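Local atomic coordinates of putative metallopeptidase (Corynebacterium diphtheriae, PDB entry 3QOC), a protein that probably acts as a metal-dependent aminopeptidase of the creatinase/prolidase type, of which this chain is the N-terminal domain rather than the peptidase domain. Residues I26-V31 and G95-G100; E102-S107 and P126-I131. All blocks are in the same frame, centred on the assembly; numbering follows the deposited sequence.

Interaction 1 (I26-V31 and G95-G100); sequences IDAMLV and GPKRVG
R98 and D27 grip each other twice where two parallel strands begin to pair. The amide of D27 gives a 2.7 Å hydrogen bond from its N to R98 O, and in return R98 N donates to D27 OD2 at 2.8 Å, almost straight at 175° and on the anti lone pair of that carboxylate oxygen. With CG turned anti to its own carbonyl carbon (chi1 -64°), D27 lays its carboxylate against the R98 amide, so a side chain takes over the acceptor's part at the strand entrance. A28 N adds only a weak bond to R98 O.

Regular pairing follows: G100 N reaches A28 O at 2.8 Å, and L30 N reaches G100 O at 3.0 Å. These bonds join 28-31 to 97-102, adjacent parallel strands in the mixed sheet of a creatinase/prolidase N-terminal domain; the next strand beyond 28-31 is 49-53, whose N53 holds the ammonium of K97.

Apolar contacts differ on the two faces. On that of A28 and V99, V99 CG1 meets L30 CB at 4.1 Å. On the other, G100 has no side chain, and its bare backbone is covered by I26, whose CD1 lies 4.0 Å from G100 CA, and by the selenium of M29, 3.8 Å from G100 C. The K97 aliphatic chain runs beside D27 CB, while R98 sends its guanidinium back to R25 O.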
loop_
_atom_site.group_PDB
_atom_site.type_symbol
_atom_site.label_atom_id
_atom_site.label_comp_id
_atom_site.label_asym_id
_atom_site.label_seq_id
_atom_site.Cartn_x
_atom_site.Cartn_y
_atom_site.Cartn_z
ATOM N N ILE A 26 -13.895 2.472 -1.144
ATOM C CA ILE A 26 -12.897 2.108 -0.133
ATOM C C ILE A 26 -12.206 3.360 0.413
ATOM O O ILE A 26 -12.227 4.391 -0.223
ATOM C CB ILE A 26 -11.817 1.149 -0.704
ATOM C CG1 ILE A 26 -11.317 1.625 -2.066
ATOM C CG2 ILE A 26 -12.389 -0.291 -0.877
ATOM C CD1 ILE A 26 -10.166 0.674 -2.700
ATOM N N ASP A 27 -11.582 3.239 1.583
ATOM C CA ASP A 27 -10.861 4.300 2.248
ATOM C C ASP A 27 -9.359 4.275 2.019
ATOM O O ASP A 27 -8.681 5.222 2.334
ATOM C CB ASP A 27 -11.073 4.161 3.743
ATOM C CG ASP A 27 -12.540 4.365 4.146
ATOM O OD1 ASP A 27 -13.096 5.403 3.758
ATOM O OD2 ASP A 27 -13.155 3.502 4.809
ATOM N N ALA A 28 -8.844 3.147 1.581
ATOM C CA ALA A 28 -7.441 2.935 1.384
ATOM C C ALA A 28 -7.247 1.714 0.500
ATOM O O ALA A 28 -8.117 0.822 0.426
ATOM C CB ALA A 28 -6.797 2.703 2.659
HETATM N N MSE A 29 -6.109 1.696 -0.159
HETATM C CA MSE A 29 -5.755 0.620 -1.003
HETATM C C MSE A 29 -4.427 0.049 -0.518
HETATM O O MSE A 29 -3.438 0.762 -0.289
HETATM C CB MSE A 29 -5.673 1.125 -2.431
HETATM C CG MSE A 29 -5.328 0.089 -3.434
HETATM SE SE MSE A 29 -6.918 -1.165 -3.789
HETATM C CE MSE A 29 -6.979 -0.930 -5.872
ATOM N N LEU A 30 -4.413 -1.264 -0.350
ATOM C CA LEU A 30 -3.222 -2.014 -0.014
ATOM C C LEU A 30 -2.675 -2.643 -1.299
ATOM O O LEU A 30 -3.304 -3.498 -1.915
ATOM C CB LEU A 30 -3.591 -3.123 0.945
ATOM C CG LEU A 30 -2.477 -4.146 1.303
ATOM C CD1 LEU A 30 -1.285 -3.439 1.910
ATOM C CD2 LEU A 30 -2.964 -5.150 2.284
ATOM N N VAL A 31 -1.512 -2.208 -1.725
ATOM C CA VAL A 31 -0.909 -2.693 -2.945
ATOM C C VAL A 31 0.161 -3.712 -2.598
ATOM O O VAL A 31 1.059 -3.423 -1.811
ATOM C CB VAL A 31 -0.246 -1.496 -3.637
ATOM C CG1 VAL A 31 0.329 -1.926 -5.024
ATOM C CG2 VAL A 31 -1.283 -0.353 -3.779
ATOM N N GLY A 95 -9.499 1.166 13.118
ATOM C CA GLY A 95 -10.768 1.244 12.389
ATOM C C GLY A 95 -11.575 2.474 12.727
ATOM O O GLY A 95 -11.200 3.241 13.608
ATOM N N PRO A 96 -12.704 2.681 12.050
ATOM C CA PRO A 96 -13.242 1.920 11.004
ATOM C C PRO A 96 -12.637 2.342 9.661
ATOM O O PRO A 96 -12.365 3.526 9.460
ATOM C CB PRO A 96 -14.741 2.227 11.065
ATOM C CG PRO A 96 -14.900 3.397 11.923
ATOM C CD PRO A 96 -13.564 3.837 12.387
ATOM N N LYS A 97 -12.439 1.378 8.761
ATOM C CA LYS A 97 -11.753 1.634 7.484
ATOM C C LYS A 97 -12.100 0.478 6.568
ATOM O O LYS A 97 -12.065 -0.685 7.000
ATOM C CB LYS A 97 -10.222 1.731 7.691
ATOM C CG LYS A 97 -9.361 2.637 6.713
ATOM C CD LYS A 97 -9.191 4.107 7.205
ATOM C CE LYS A 97 -7.728 4.708 7.020
ATOM N NZ LYS A 97 -7.409 5.652 5.799
ATOM N N ARG A 98 -12.440 0.799 5.317
ATOM C CA ARG A 98 -12.538 -0.159 4.252
ATOM C C ARG A 98 -11.262 -0.115 3.465
ATOM O O ARG A 98 -10.871 0.934 2.897
ATOM C CB ARG A 98 -13.741 0.135 3.367
ATOM C CG ARG A 98 -15.067 0.064 4.159
ATOM C CD ARG A 98 -16.304 0.619 3.417
ATOM N NE ARG A 98 -16.447 0.049 2.058
ATOM C CZ ARG A 98 -17.152 -1.047 1.696
ATOM N NH1 ARG A 98 -17.866 -1.788 2.585
ATOM N NH2 ARG A 98 -17.136 -1.413 0.393
ATOM N N VAL A 99 -10.580 -1.262 3.454
ATOM C CA VAL A 99 -9.255 -1.372 2.842
ATOM C C VAL A 99 -9.348 -2.328 1.664
ATOM O O VAL A 99 -9.659 -3.499 1.860
ATOM C CB VAL A 99 -8.231 -1.890 3.815
ATOM C CG1 VAL A 99 -6.854 -2.033 3.101
ATOM C CG2 VAL A 99 -8.127 -0.943 4.946
ATOM N N GLY A 100 -9.160 -1.807 0.465
ATOM C CA GLY A 100 -9.143 -2.617 -0.753
ATOM C C GLY A 100 -7.851 -3.434 -0.866
ATOM O O GLY A 100 -6.848 -3.025 -0.324
#

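Interaction 2 (E102-S107 and P126-I131); sequences EADYLS and PVTGAI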
loop_
_atom_site.group_PDB
_atom_site.type_symbol
_atom_site.label_atom_id
_atom_site.label_comp_id
_atom_site.label_asym_id
_atom_site.label_seq_id
_atom_site.Cartn_x
_atom_site.Cartn_y
_atom_site.Cartn_z
ATOM N N GLU A 102 -5.618 -6.243 -3.831
ATOM C CA GLU A 102 -5.575 -6.602 -5.211
ATOM C C GLU A 102 -6.002 -8.090 -5.357
ATOM O O GLU A 102 -5.194 -9.043 -5.275
ATOM C CB GLU A 102 -4.181 -6.360 -5.752
ATOM C CG GLU A 102 -3.752 -4.963 -5.665
ATOM C CD GLU A 102 -2.332 -4.785 -6.213
ATOM O OE1 GLU A 102 -1.347 -4.999 -5.453
ATOM O OE2 GLU A 102 -2.209 -4.457 -7.410
ATOM N N ALA A 103 -7.265 -8.292 -5.597
ATOM C CA ALA A 103 -7.822 -9.656 -5.492
ATOM C C ALA A 103 -7.361 -10.514 -6.685
ATOM O O ALA A 103 -7.341 -11.717 -6.619
ATOM C CB ALA A 103 -9.389 -9.597 -5.415
ATOM N N ASP A 104 -6.972 -9.854 -7.764
ATOM C CA ASP A 104 -6.442 -10.551 -8.900
ATOM C C ASP A 104 -5.015 -11.056 -8.682
ATOM O O ASP A 104 -4.520 -11.829 -9.520
ATOM C CB ASP A 104 -6.402 -9.598 -10.122
ATOM C CG ASP A 104 -7.770 -9.258 -10.669
ATOM O OD1 ASP A 104 -8.785 -9.894 -10.237
ATOM O OD2 ASP A 104 -7.814 -8.352 -11.545
ATOM N N TYR A 105 -4.340 -10.578 -7.626
ATOM C CA TYR A 105 -2.957 -10.911 -7.415
ATOM C C TYR A 105 -2.683 -11.625 -6.123
ATOM O O TYR A 105 -1.718 -12.377 -6.019
ATOM C CB TYR A 105 -2.060 -9.662 -7.495
ATOM C CG TYR A 105 -2.129 -8.962 -8.828
ATOM C CD1 TYR A 105 -1.192 -9.213 -9.821
ATOM C CD2 TYR A 105 -3.166 -8.096 -9.128
ATOM C CE1 TYR A 105 -1.267 -8.568 -11.066
ATOM C CE2 TYR A 105 -3.229 -7.451 -10.319
ATOM C CZ TYR A 105 -2.263 -7.687 -11.283
ATOM O OH TYR A 105 -2.376 -7.072 -12.497
ATOM N N LEU A 106 -3.478 -11.398 -5.104
ATOM C CA LEU A 106 -3.234 -12.097 -3.848
ATOM C C LEU A 106 -3.804 -13.518 -3.946
ATOM O O LEU A 106 -4.879 -13.738 -4.577
ATOM C CB LEU A 106 -3.912 -11.318 -2.755
ATOM C CG LEU A 106 -3.329 -11.321 -1.378
ATOM C CD1 LEU A 106 -1.875 -10.825 -1.410
ATOM C CD2 LEU A 106 -4.282 -10.515 -0.528
ATOM N N SER A 107 -3.112 -14.485 -3.353
ATOM C CA SER A 107 -3.609 -15.827 -3.321
ATOM C C SER A 107 -4.591 -15.978 -2.172
ATOM O O SER A 107 -4.581 -15.219 -1.244
ATOM C CB SER A 107 -2.482 -16.781 -3.072
ATOM O OG SER A 107 -1.894 -16.447 -1.852
ATOM N N PRO A 126 -12.232 -6.959 -1.808
ATOM C CA PRO A 126 -11.604 -7.398 -3.058
ATOM C C PRO A 126 -11.791 -6.412 -4.180
ATOM O O PRO A 126 -12.911 -6.128 -4.564
ATOM C CB PRO A 126 -12.326 -8.729 -3.392
ATOM C CG PRO A 126 -13.652 -8.665 -2.604
ATOM C CD PRO A 126 -13.315 -7.877 -1.351
ATOM N N VAL A 127 -10.707 -5.895 -4.720
ATOM C CA VAL A 127 -10.782 -4.971 -5.831
ATOM C C VAL A 127 -10.082 -5.646 -6.978
ATOM O O VAL A 127 -8.962 -6.116 -6.807
ATOM C CB VAL A 127 -10.054 -3.669 -5.471
ATOM C CG1 VAL A 127 -10.031 -2.709 -6.634
ATOM C CG2 VAL A 127 -10.677 -3.051 -4.216
ATOM N N THR A 128 -10.755 -5.738 -8.129
ATOM C CA THR A 128 -10.173 -6.316 -9.353
ATOM C C THR A 128 -9.518 -5.241 -10.275
ATOM O O THR A 128 -9.804 -4.062 -10.170
ATOM C CB THR A 128 -11.243 -7.093 -10.165
ATOM O OG1 THR A 128 -12.221 -6.179 -10.653
ATOM C CG2 THR A 128 -11.951 -8.154 -9.311
ATOM N N GLY A 129 -8.665 -5.685 -11.201
ATOM C CA GLY A 129 -7.938 -4.805 -12.108
ATOM C C GLY A 129 -6.469 -4.552 -11.691
ATOM O O GLY A 129 -6.052 -4.865 -10.572
ATOM N N ALA A 130 -5.690 -3.967 -12.603
ATOM C CA ALA A 130 -4.324 -3.520 -12.326
ATOM C C ALA A 130 -4.361 -2.064 -11.768
ATOM O O ALA A 130 -4.215 -1.118 -12.523
ATOM C CB ALA A 130 -3.457 -3.619 -13.659
ATOM N N ILE A 131 -4.617 -1.920 -10.459
ATOM C CA ILE A 131 -4.869 -0.621 -9.794
ATOM C C ILE A 131 -5.453 0.475 -10.747
ATOM O O ILE A 131 -4.705 1.245 -11.407
ATOM C CB ILE A 131 -3.581 -0.119 -9.072
ATOM C CG1 ILE A 131 -2.375 -0.287 -9.994
ATOM C CG2 ILE A 131 -3.313 -0.891 -7.726
ATOM C CD1 ILE A 131 -1.151 0.609 -9.665
HETATM O O HOH W 1 -6.743 -6.816 -8.631
#
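V127 O is held by two donors, which come from opposite sides of its carbonyl plane: A103 N, at 3.0 Å and nearly straight (167°), and a water whose oxygen stands 3.0 Å away. The same water donates to G129 O and accepts from D104 N, so it bridges three backbone groups just where E102 and V127 make the last parallel bridge and the two chains separate. The contact thus lies at the C-terminal ends of two parallel strands joined through helix 108-117, a beta-alpha-beta unit of the creatinase/prolidase N-terminal domain.

A second tie uses a side chain. G129 N donates to D104 OD2 at 2.8 Å, coming in from above the carboxylate plane, 51° out of it, while D104 OD1 rests 3.7 Å from T128 CB. D104 holds CG anti to its carbonyl carbon (chi1 -70°), which directs the carboxylate at the turning chain. G129 itself has a positive phi, a backbone shape in which a beta carbon would press on the preceding carbonyl oxygen.

A103 CB touches P126 CB at 3.7 Å, G129 O sits at the edge of the Y105 ring and in its plane, and Y105 OH lies 3.8 Å from A130 CB.

E102 O accepts from both Y105 N and L106 N, winding the chain into a tight turn ahead of helix 108-117, whose N-cap is S107. Toward helix 34-41, the E102 carboxylate accepts from T32 N and H33 N through OE1 and is hydrogen-bonded through OE2 to H36 ND1, and I131 packs on H36 and L40 of that helix.

How the interactions relate
The centres of interactions 1 and 2 lie about 13 Å apart, and strand 97-102 runs from one into the other. Interaction 1 comes first along the chain and interaction 2 follows. The shared strand is flanked by 28-31 in interaction 1 and by the outermost strand 122-127 in interaction 2, the latter pair being the one with the crossover through helix 108-117. The contacts also touch directly: M29 CE lies 3.6 Å from V127 CG1, and E102 OE1 lies 3.4 Å from V31 CA. Together they join three adjacent strands within this N-terminal domain.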